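Local coordinates for protein DNA annealing helicase and endonuclease ZRANB3 (Homo sapiens, PDB 5MKW) that anneals DNA strands as an ATP-dependent helicase and cuts DNA as an endonuclease, helping stalled or collapsed replication forks to restart, at residues A[28-42]-A[61-73]. Residues are numbered along the deposited sequence; the frame is centred on the assembly and turned at random. Where two conformers were deposited one is given.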
ATOM      1  N   GLN A  28       3.489   8.632   4.014  1.00 17.48           N
ATOM      2  CA  GLN A  28       2.984   9.944   3.666  1.00 19.26           C
ATOM      3  C   GLN A  28       4.073  11.015   3.561  1.00 20.28           C
ATOM      4  O   GLN A  28       4.009  11.888   2.707  1.00 20.32           O
ATOM      5  CB  GLN A  28       1.907  10.396   4.624  1.00 19.86           C
ATOM      6  CG  GLN A  28       1.343  11.807   4.358  1.00 20.10           C
ATOM      7  CD  GLN A  28       0.404  11.829   3.153  1.00 21.85           C
ATOM      8  OE1 GLN A  28       0.023  10.765   2.581  1.00 21.52           O
ATOM      9  NE2 GLN A  28       0.022  13.013   2.751  1.00 19.46           N
ATOM     10  N   GLU A  29       5.043  10.962   4.453  1.00 22.33           N
ATOM     11  CA  GLU A  29       6.157  11.912   4.426  1.00 23.62           C
ATOM     12  C   GLU A  29       6.983  11.750   3.147  1.00 22.91           C
ATOM     13  O   GLU A  29       7.361  12.736   2.522  1.00 20.35           O
ATOM     14  CB  GLU A  29       7.053  11.658   5.629  1.00 28.13           C
ATOM     15  CG  GLU A  29       8.461  12.241   5.525  1.00 39.68           C
ATOM     16  CD  GLU A  29       9.296  11.977   6.793  1.00 46.98           C
ATOM     17  OE1 GLU A  29       9.749  10.811   7.003  1.00 46.45           O
ATOM     18  OE2 GLU A  29       9.468  12.929   7.597  1.00 53.20           O
ATOM     19  N   LEU A  30       7.211  10.500   2.732  1.00 21.05           N
ATOM     20  CA  LEU A  30       7.878  10.269   1.429  1.00 20.85           C
ATOM     21  C   LEU A  30       7.049  10.794   0.217  1.00 19.94           C
ATOM     22  O   LEU A  30       7.596  11.394  -0.722  1.00 20.62           O
ATOM     23  CB  LEU A  30       8.196   8.784   1.240  1.00 20.31           C
ATOM     24  CG  LEU A  30       9.119   8.491   0.020  1.00 21.12           C
ATOM     25  CD1 LEU A  30      10.504   9.153   0.229  1.00 22.98           C
ATOM     26  CD2 LEU A  30       9.234   6.986  -0.197  1.00 20.09           C
ATOM     27  N   PHE A  31       5.759  10.535   0.219  1.00 18.47           N
ATOM     28  CA  PHE A  31       4.845  11.089  -0.808  1.00 18.95           C
ATOM     29  C   PHE A  31       5.045  12.605  -0.943  1.00 19.34           C
ATOM     30  O   PHE A  31       5.198  13.124  -2.048  1.00 20.64           O
ATOM     31  CB  PHE A  31       3.352  10.810  -0.458  1.00 16.98           C
ATOM     32  CG  PHE A  31       2.395  11.656  -1.259  1.00 18.74           C
ATOM     33  CD1 PHE A  31       2.334  11.534  -2.663  1.00 19.58           C
ATOM     34  CD2 PHE A  31       1.680  12.690  -0.664  1.00 18.55           C
ATOM     35  CE1 PHE A  31       1.587  12.417  -3.441  1.00 18.62           C
ATOM     36  CE2 PHE A  31       0.926  13.566  -1.433  1.00 18.67           C
ATOM     37  CZ  PHE A  31       0.886  13.427  -2.832  1.00 19.73           C
ATOM     38  N   LEU A  32       5.014  13.316   0.182  1.00 19.93           N
ATOM     39  CA  LEU A  32       5.078  14.785   0.113  1.00 21.74           C
ATOM     40  C   LEU A  32       6.424  15.232  -0.431  1.00 22.38           C
ATOM     41  O   LEU A  32       6.492  16.184  -1.189  1.00 21.23           O
ATOM     42  CB  LEU A  32       4.853  15.425   1.475  1.00 23.19           C
ATOM     43  CG  LEU A  32       3.491  15.200   2.089  1.00 25.87           C
ATOM     44  CD1 LEU A  32       3.521  15.556   3.567  1.00 29.31           C
ATOM     45  CD2 LEU A  32       2.468  16.040   1.340  1.00 27.72           C
ATOM     46  N   ARG A  33       7.487  14.560  -0.006  1.00 23.99           N
ATOM     47  CA  ARG A  33       8.830  14.872  -0.482  0.50 25.65           C
ATOM     48  C   ARG A  33       8.949  14.655  -2.004  1.00 25.88           C
ATOM     49  O   ARG A  33       9.452  15.534  -2.743  1.00 21.65           O
ATOM     50  CB  ARG A  33       9.848  14.045   0.299  0.50 28.11           C
ATOM     51  CG  ARG A  33      11.281  14.135  -0.228  0.50 31.33           C
ATOM     52  CD  ARG A  33      12.117  15.249   0.383  0.50 32.44           C
ATOM     53  NE  ARG A  33      13.518  15.089  -0.007  0.50 33.64           N
ATOM     54  CZ  ARG A  33      14.118  15.779  -0.969  0.50 33.02           C
ATOM     55  NH1 ARG A  33      13.471  16.718  -1.634  0.50 32.45           N
ATOM     56  NH2 ARG A  33      15.384  15.537  -1.242  0.50 35.84           N
ATOM     57  N   LEU A  34       8.409  13.535  -2.490  1.00 23.43           N
ATOM     58  CA  LEU A  34       8.415  13.258  -3.909  1.00 22.65           C
ATOM     59  C   LEU A  34       7.572  14.228  -4.706  1.00 21.65           C
ATOM     60  O   LEU A  34       7.983  14.707  -5.763  1.00 24.44           O
ATOM     61  CB  LEU A  34       8.060  11.768  -4.195  1.00 24.31           C
ATOM     62  CG  LEU A  34       9.430  11.093  -4.198  1.00 29.44           C
ATOM     63  CD1 LEU A  34       9.592   9.968  -3.242  1.00 34.68           C
ATOM     64  CD2 LEU A  34       9.956  10.753  -5.590  1.00 28.20           C
ATOM     65  N   ARG A  35       6.379  14.509  -4.220  1.00 22.21           N
ATOM     66  CA  ARG A  35       5.478  15.399  -4.904  1.00 22.51           C
ATOM     67  C   ARG A  35       6.178  16.720  -5.190  1.00 22.03           C
ATOM     68  O   ARG A  35       6.034  17.296  -6.272  1.00 21.35           O
ATOM     69  CB  ARG A  35       4.224  15.640  -4.082  1.00 22.43           C
ATOM     70  CG  ARG A  35       3.176  16.494  -4.777  1.00 23.70           C
ATOM     71  CD  ARG A  35       2.051  16.890  -3.810  1.00 23.90           C
ATOM     72  NE  ARG A  35       2.578  17.845  -2.843  1.00 24.50           N
ATOM     73  CZ  ARG A  35       2.012  18.122  -1.662  1.00 24.15           C
ATOM     74  NH1 ARG A  35       0.814  17.697  -1.354  1.00 22.37           N
ATOM     75  NH2 ARG A  35       2.604  18.946  -0.845  1.00 26.49           N
ATOM     76  N   ASP A  36       6.887  17.221  -4.194  1.00 22.44           N
ATOM     77  CA  ASP A  36       7.397  18.548  -4.281  1.00 24.22           C
ATOM     78  C   ASP A  36       8.823  18.633  -4.788  1.00 24.35           C
ATOM     79  O   ASP A  36       9.334  19.730  -4.982  1.00 25.08           O
ATOM     80  CB  ASP A  36       7.260  19.214  -2.921  1.00 24.80           C
ATOM     81  CG  ASP A  36       5.812  19.498  -2.542  1.00 28.72           C
ATOM     82  OD1 ASP A  36       4.902  19.574  -3.411  1.00 28.01           O
ATOM     83  OD2 ASP A  36       5.596  19.715  -1.338  1.00 31.00           O
ATOM     84  N   ALA A  37       9.459  17.491  -4.995  1.00 24.69           N
ATOM     85  CA  ALA A  37      10.727  17.427  -5.708  1.00 24.46           C
ATOM     86  C   ALA A  37      10.534  17.618  -7.204  1.00 26.97           C
ATOM     87  O   ALA A  37       9.545  17.188  -7.776  1.00 25.00           O
ATOM     88  CB  ALA A  37      11.419  16.111  -5.456  1.00 23.19           C
ATOM     89  N   PRO A  38      11.554  18.154  -7.871  1.00 29.00           N
ATOM     90  CA  PRO A  38      11.533  18.219  -9.328  1.00 31.01           C
ATOM     91  C   PRO A  38      11.516  16.831  -9.882  1.00 28.96           C
ATOM     92  O   PRO A  38      12.154  15.951  -9.319  1.00 26.42           O
ATOM     93  CB  PRO A  38      12.855  18.914  -9.672  1.00 30.46           C
ATOM     94  CG  PRO A  38      13.154  19.721  -8.474  1.00 32.17           C
ATOM     95  CD  PRO A  38      12.648  18.949  -7.293  1.00 32.78           C
ATOM     96  N   LYS A  39      10.821  16.644 -10.991  1.00 28.83           N
ATOM     97  CA  LYS A  39      10.780  15.318 -11.616  1.00 34.63           C
ATOM     98  C   LYS A  39      12.171  14.705 -11.760  1.00 33.34           C
ATOM     99  O   LYS A  39      12.360  13.494 -11.571  1.00 31.02           O
ATOM    100  CB  LYS A  39      10.077  15.353 -12.978  1.00 36.48           C
ATOM    101  CG  LYS A  39      10.259  14.100 -13.791  1.00 41.29           C
ATOM    102  CD  LYS A  39       9.542  14.198 -15.114  1.00 46.07           C
ATOM    103  CE  LYS A  39       9.964  13.059 -16.019  1.00 52.66           C
ATOM    104  NZ  LYS A  39       8.779  12.363 -16.590  1.00 55.89           N
ATOM    105  N   SER A  40      13.160  15.546 -12.063  1.00 33.64           N
ATOM    106  CA  SER A  40      14.506  15.051 -12.348  1.00 33.07           C
ATOM    107  C   SER A  40      15.215  14.485 -11.109  1.00 31.82           C
ATOM    108  O   SER A  40      16.193  13.777 -11.235  1.00 30.80           O
ATOM    109  CB  SER A  40      15.346  16.161 -12.977  1.00 37.56           C
ATOM    110  OG  SER A  40      15.617  17.163 -12.017  1.00 42.65           O
ATOM    111  N   GLN A  41      14.775  14.835  -9.906  1.00 31.58           N
ATOM    112  CA  GLN A  41      15.323  14.204  -8.692  1.00 30.82           C
ATOM    113  C   GLN A  41      14.568  12.969  -8.191  1.00 27.35           C
ATOM    114  O   GLN A  41      15.028  12.313  -7.276  1.00 26.67           O
ATOM    115  CB  GLN A  41      15.378  15.225  -7.583  1.00 34.94           C
ATOM    116  CG  GLN A  41      16.334  16.366  -7.904  1.00 41.36           C
ATOM    117  CD  GLN A  41      16.211  17.429  -6.856  1.00 47.33           C
ATOM    118  OE1 GLN A  41      15.658  17.171  -5.777  1.00 50.41           O
ATOM    119  NE2 GLN A  41      16.571  18.658  -7.209  1.00 48.79           N
ATOM    120  N   ARG A  42      13.406  12.674  -8.753  1.00 24.34           N
ATOM    121  CA  ARG A  42      12.508  11.649  -8.158  1.00 23.09           C
ATOM    122  C   ARG A  42      13.044  10.222  -8.245  1.00 24.31           C
ATOM    123  O   ARG A  42      12.987   9.473  -7.285  1.00 21.09           O
ATOM    124  CB  ARG A  42      11.133  11.732  -8.790  1.00 20.81           C
ATOM    125  CG  ARG A  42      10.420  13.027  -8.463  1.00 20.21           C
ATOM    126  CD  ARG A  42       8.998  13.006  -8.963  1.00 21.78           C
ATOM    127  NE  ARG A  42       8.223  14.127  -8.503  1.00 21.31           N
ATOM    128  CZ  ARG A  42       7.281  14.719  -9.229  1.00 21.23           C
ATOM    129  NH1 ARG A  42       7.083  14.378 -10.483  1.00 20.69           N
ATOM    130  NH2 ARG A  42       6.638  15.762  -8.737  1.00 19.63           N
ATOM    131  N   GLU A  61       5.503   5.644 -12.901  1.00 22.67           N
ATOM    132  CA  GLU A  61       4.355   6.562 -12.667  1.00 24.92           C
ATOM    133  C   GLU A  61       4.648   7.564 -11.567  1.00 22.60           C
ATOM    134  O   GLU A  61       4.196   8.722 -11.606  1.00 22.61           O
ATOM    135  CB  GLU A  61       3.128   5.807 -12.238  1.00 27.86           C
ATOM    136  CG  GLU A  61       2.457   5.019 -13.341  1.00 33.59           C
ATOM    137  CD  GLU A  61       1.338   4.186 -12.768  1.00 39.72           C
ATOM    138  OE1 GLU A  61       0.827   4.523 -11.654  1.00 42.71           O
ATOM    139  OE2 GLU A  61       1.011   3.149 -13.386  1.00 49.83           O
ATOM    140  N   MET A  62       5.326   7.073 -10.548  1.00 22.62           N
ATOM    141  CA  MET A  62       5.738   7.921  -9.421  1.00 21.11           C
ATOM    142  C   MET A  62       6.743   9.016  -9.794  1.00 21.82           C
ATOM    143  O   MET A  62       6.778  10.046  -9.164  1.00 20.53           O
ATOM    144  CB  MET A  62       6.286   7.036  -8.301  1.00 20.40           C
ATOM    145  CG  MET A  62       5.176   6.188  -7.647  1.00 19.88           C
ATOM    146  SD  MET A  62       5.773   4.744  -6.749  1.00 18.98           S
ATOM    147  CE  MET A  62       6.139   5.335  -5.109  1.00 19.83           C
ATOM    148  N   ILE A  63       7.606   8.758 -10.779  1.00 21.58           N
ATOM    149  CA  ILE A  63       8.533   9.787 -11.257  1.00 22.19           C
ATOM    150  C   ILE A  63       7.774  10.881 -12.011  1.00 22.63           C
ATOM    151  O   ILE A  63       8.070  12.067 -11.897  1.00 21.42           O
ATOM    152  CB  ILE A  63       9.609   9.125 -12.158  1.00 23.81           C
ATOM    153  CG1 ILE A  63      10.546   8.259 -11.325  1.00 23.54           C
ATOM    154  CG2 ILE A  63      10.366  10.157 -12.960  1.00 24.36           C
ATOM    155  CD1 ILE A  63      11.285   7.195 -12.124  1.00 27.58           C
ATOM    156  N   ARG A  64       6.763  10.472 -12.788  1.00 24.22           N
ATOM    157  CA  ARG A  64       6.004  11.409 -13.599  0.50 24.97           C
ATOM    158  C   ARG A  64       5.085  12.228 -12.701  1.00 23.41           C
ATOM    159  O   ARG A  64       4.966  13.441 -12.854  1.00 21.81           O
ATOM    160  CB  ARG A  64       5.184  10.634 -14.637  0.50 27.76           C
ATOM    161  CG  ARG A  64       4.280  11.469 -15.517  0.50 29.46           C
ATOM    162  CD  ARG A  64       3.779  10.641 -16.717  0.50 31.00           C
ATOM    163  NE  ARG A  64       4.467   9.349 -16.859  0.50 30.53           N
ATOM    164  CZ  ARG A  64       3.925   8.183 -16.531  0.50 30.88           C
ATOM    165  NH1 ARG A  64       2.700   8.154 -16.034  0.50 33.02           N
ATOM    166  NH2 ARG A  64       4.599   7.047 -16.680  0.50 30.86           N
ATOM    167  N   ASN A  65       4.371  11.540 -11.820  1.00 22.15           N
ATOM    168  CA  ASN A  65       3.269  12.157 -11.104  1.00 21.85           C
ATOM    169  C   ASN A  65       2.853  11.371  -9.878  1.00 21.34           C
ATOM    170  O   ASN A  65       1.921  10.566  -9.926  1.00 17.54           O
ATOM    171  CB  ASN A  65       2.081  12.315 -12.042  1.00 22.70           C
ATOM    172  CG  ASN A  65       0.888  12.989 -11.359  1.00 24.34           C
ATOM    173  OD1 ASN A  65       1.045  13.840 -10.474  1.00 24.16           O
ATOM    174  ND2 ASN A  65      -0.286  12.629 -11.784  1.00 21.94           N
ATOM    175  N   PRO A  66       3.591  11.547  -8.788  1.00 21.78           N
ATOM    176  CA  PRO A  66       3.289  10.698  -7.649  1.00 20.75           C
ATOM    177  C   PRO A  66       1.915  11.060  -7.065  1.00 21.13           C
ATOM    178  O   PRO A  66       1.494  12.239  -7.087  1.00 22.28           O
ATOM    179  CB  PRO A  66       4.413  11.007  -6.666  1.00 22.36           C
ATOM    180  CG  PRO A  66       4.953  12.324  -7.081  1.00 22.23           C
ATOM    181  CD  PRO A  66       4.768  12.410  -8.562  1.00 22.48           C
ATOM    182  N   GLY A  67       1.188  10.044  -6.652  1.00 20.97           N
ATOM    183  CA  GLY A  67      -0.055  10.194  -5.816  1.00 21.69           C
ATOM    184  C   GLY A  67      -0.015   9.378  -4.554  1.00 20.00           C
ATOM    185  O   GLY A  67       0.778   8.454  -4.441  1.00 18.92           O
ATOM    186  N   GLU A  68      -0.857   9.750  -3.566  1.00 20.13           N
ATOM    187  CA  GLU A  68      -0.786   9.225  -2.248  0.60 18.71           C
ATOM    188  C   GLU A  68      -0.906   7.687  -2.287  1.00 18.87           C
ATOM    189  O   GLU A  68      -0.271   6.973  -1.551  1.00 17.69           O
ATOM    190  CB  GLU A  68      -1.936   9.916  -1.432  0.60 20.29           C
ATOM    191  CG  GLU A  68      -1.756  11.454  -1.227  0.60 19.36           C
ATOM    192  CD  GLU A  68      -2.313  12.448  -2.319  0.60 20.15           C
ATOM    193  OE1 GLU A  68      -2.529  12.064  -3.536  0.60 16.03           O
ATOM    194  OE2 GLU A  68      -2.382  13.716  -1.970  0.60 17.34           O
ATOM    195  N   GLY A  69      -1.832   7.198  -3.115  1.00 18.95           N
ATOM    196  CA  GLY A  69      -2.013   5.777  -3.312  1.00 17.93           C
ATOM    197  C   GLY A  69      -0.826   4.982  -3.844  1.00 17.41           C
ATOM    198  O   GLY A  69      -0.802   3.771  -3.714  1.00 16.53           O
ATOM    199  N   HIS A  70       0.183   5.650  -4.394  1.00 17.23           N
ATOM    200  CA  HIS A  70       1.423   4.975  -4.741  1.00 17.59           C
ATOM    201  C   HIS A  70       2.254   4.613  -3.548  1.00 16.73           C
ATOM    202  O   HIS A  70       3.162   3.773  -3.655  1.00 17.04           O
ATOM    203  CB  HIS A  70       2.296   5.833  -5.672  1.00 18.83           C
ATOM    204  CG  HIS A  70       1.737   6.015  -7.031  1.00 20.26           C
ATOM    205  ND1 HIS A  70       1.812   7.215  -7.695  1.00 20.24           N
ATOM    206  CD2 HIS A  70       1.156   5.132  -7.891  1.00 20.35           C
ATOM    207  CE1 HIS A  70       1.312   7.070  -8.910  1.00 22.49           C
ATOM    208  NE2 HIS A  70       0.939   5.810  -9.062  1.00 21.67           N
ATOM    209  N   PHE A  71       2.028   5.304  -2.442  1.00 16.31           N
ATOM    210  CA  PHE A  71       2.873   5.185  -1.253  1.00 16.25           C
ATOM    211  C   PHE A  71       2.224   4.352  -0.124  1.00 16.71           C
ATOM    212  O   PHE A  71       2.926   3.617   0.586  1.00 16.61           O
ATOM    213  CB  PHE A  71       3.235   6.598  -0.768  1.00 16.94           C
ATOM    214  CG  PHE A  71       4.115   7.350  -1.724  1.00 17.11           C
ATOM    215  CD1 PHE A  71       3.571   7.971  -2.842  1.00 17.00           C
ATOM    216  CD2 PHE A  71       5.482   7.250  -1.627  1.00 16.96           C
ATOM    217  CE1 PHE A  71       4.395   8.600  -3.780  1.00 18.16           C
ATOM    218  CE2 PHE A  71       6.300   7.850  -2.554  1.00 18.01           C
ATOM    219  CZ  PHE A  71       5.756   8.553  -3.634  1.00 18.22           C
ATOM    220  N   TRP A  72       0.924   4.535   0.114  1.00 16.58           N
ATOM    221  CA  TRP A  72       0.215   3.758   1.146  1.00 16.90           C
ATOM    222  C   TRP A  72      -1.220   3.440   0.730  1.00 16.84           C
ATOM    223  O   TRP A  72      -1.816   4.140  -0.088  1.00 16.51           O
ATOM    224  CB  TRP A  72       0.238   4.436   2.548  1.00 18.08           C
ATOM    225  CG  TRP A  72      -0.417   5.739   2.651  1.00 18.33           C
ATOM    226  CD1 TRP A  72       0.146   6.955   2.416  1.00 20.06           C
ATOM    227  CD2 TRP A  72      -1.771   5.997   3.047  1.00 20.84           C
ATOM    228  NE1 TRP A  72      -0.772   7.963   2.610  1.00 20.87           N
ATOM    229  CE2 TRP A  72      -1.951   7.404   3.024  1.00 20.89           C
ATOM    230  CE3 TRP A  72      -2.827   5.189   3.460  1.00 23.23           C
ATOM    231  CZ2 TRP A  72      -3.149   8.020   3.371  1.00 23.18           C
ATOM    232  CZ3 TRP A  72      -4.066   5.809   3.771  1.00 24.55           C
ATOM    233  CH2 TRP A  72      -4.185   7.221   3.763  1.00 24.16           C
ATOM    234  N   GLN A  73      -1.744   2.373   1.327  1.00 16.52           N
ATOM    235  CA  GLN A  73      -3.068   1.825   1.071  1.00 19.03           C
ATOM    236  C   GLN A  73      -3.668   1.414   2.427  1.00 19.69           C
ATOM    237  O   GLN A  73      -2.921   1.020   3.323  1.00 19.39           O
ATOM    238  CB  GLN A  73      -2.941   0.546   0.223  1.00 19.02           C
ATOM    239  CG  GLN A  73      -2.523   0.765  -1.215  1.00 20.56           C
ATOM    240  CD  GLN A  73      -3.628   1.458  -2.003  1.00 24.09           C
ATOM    241  OE1 GLN A  73      -4.811   1.176  -1.777  1.00 27.08           O
ATOM    242  NE2 GLN A  73      -3.276   2.500  -2.753  1.00 25.10           N
TER
HETATM  243  O   HOH W   1      -1.133  16.158  -2.924  1.00 27.74           O
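Phe-71 lies with one ring face against helix 27-36, where Phe-31 CA sits 3.7 Å from the ring centroid and almost exactly on the normal; Met-62 CE backs the opposite face, and Leu-30 CD2 and Leu-34 CD1 meet the rim. Phe-31 in turn directs its ring edge at that face of Phe-71 in an offset edge-to-face pair, planes at 63°, and takes Glu-68 CG over one of its own faces. In this HNH domain of the His-Me finger superfamily, the contact joins helix 27-36 and the start of helix 39-47 to the end of helix 56-64 and the link into strand 72-76 of the two-stranded hairpin. The carboxylate of Glu-68 continues over Phe-31, tilted about 28° from its plane, and in the conformer given OE2 is bridged by one water to Arg-35 NH1.

At the far end the Arg-42 guanidinium has Pro-66 CD over its centre, 3.5 Å from CZ, while three backbone carbonyls ring its edge. NE bonds to Leu-34 O at 2.8 Å, NH2 to Arg-35 O, and NH1 to Ile-63 O at 2.9 Å, so the end of one helix is tied to the end of another. A leucine in place of Arg-42 would probably leave those three carbonyls without these donors and free the two helix ends to shift apart. Lys-39 runs its CG past Ile-63 O.

Toward the zinc site, Gln-28 sets CG opposite its backbone N (chi1 178°) and then bends at chi2, which carries OE1 into the indole plane of Trp-72 to accept from NE1 at 2.9 Å, N-H...O angle 165°.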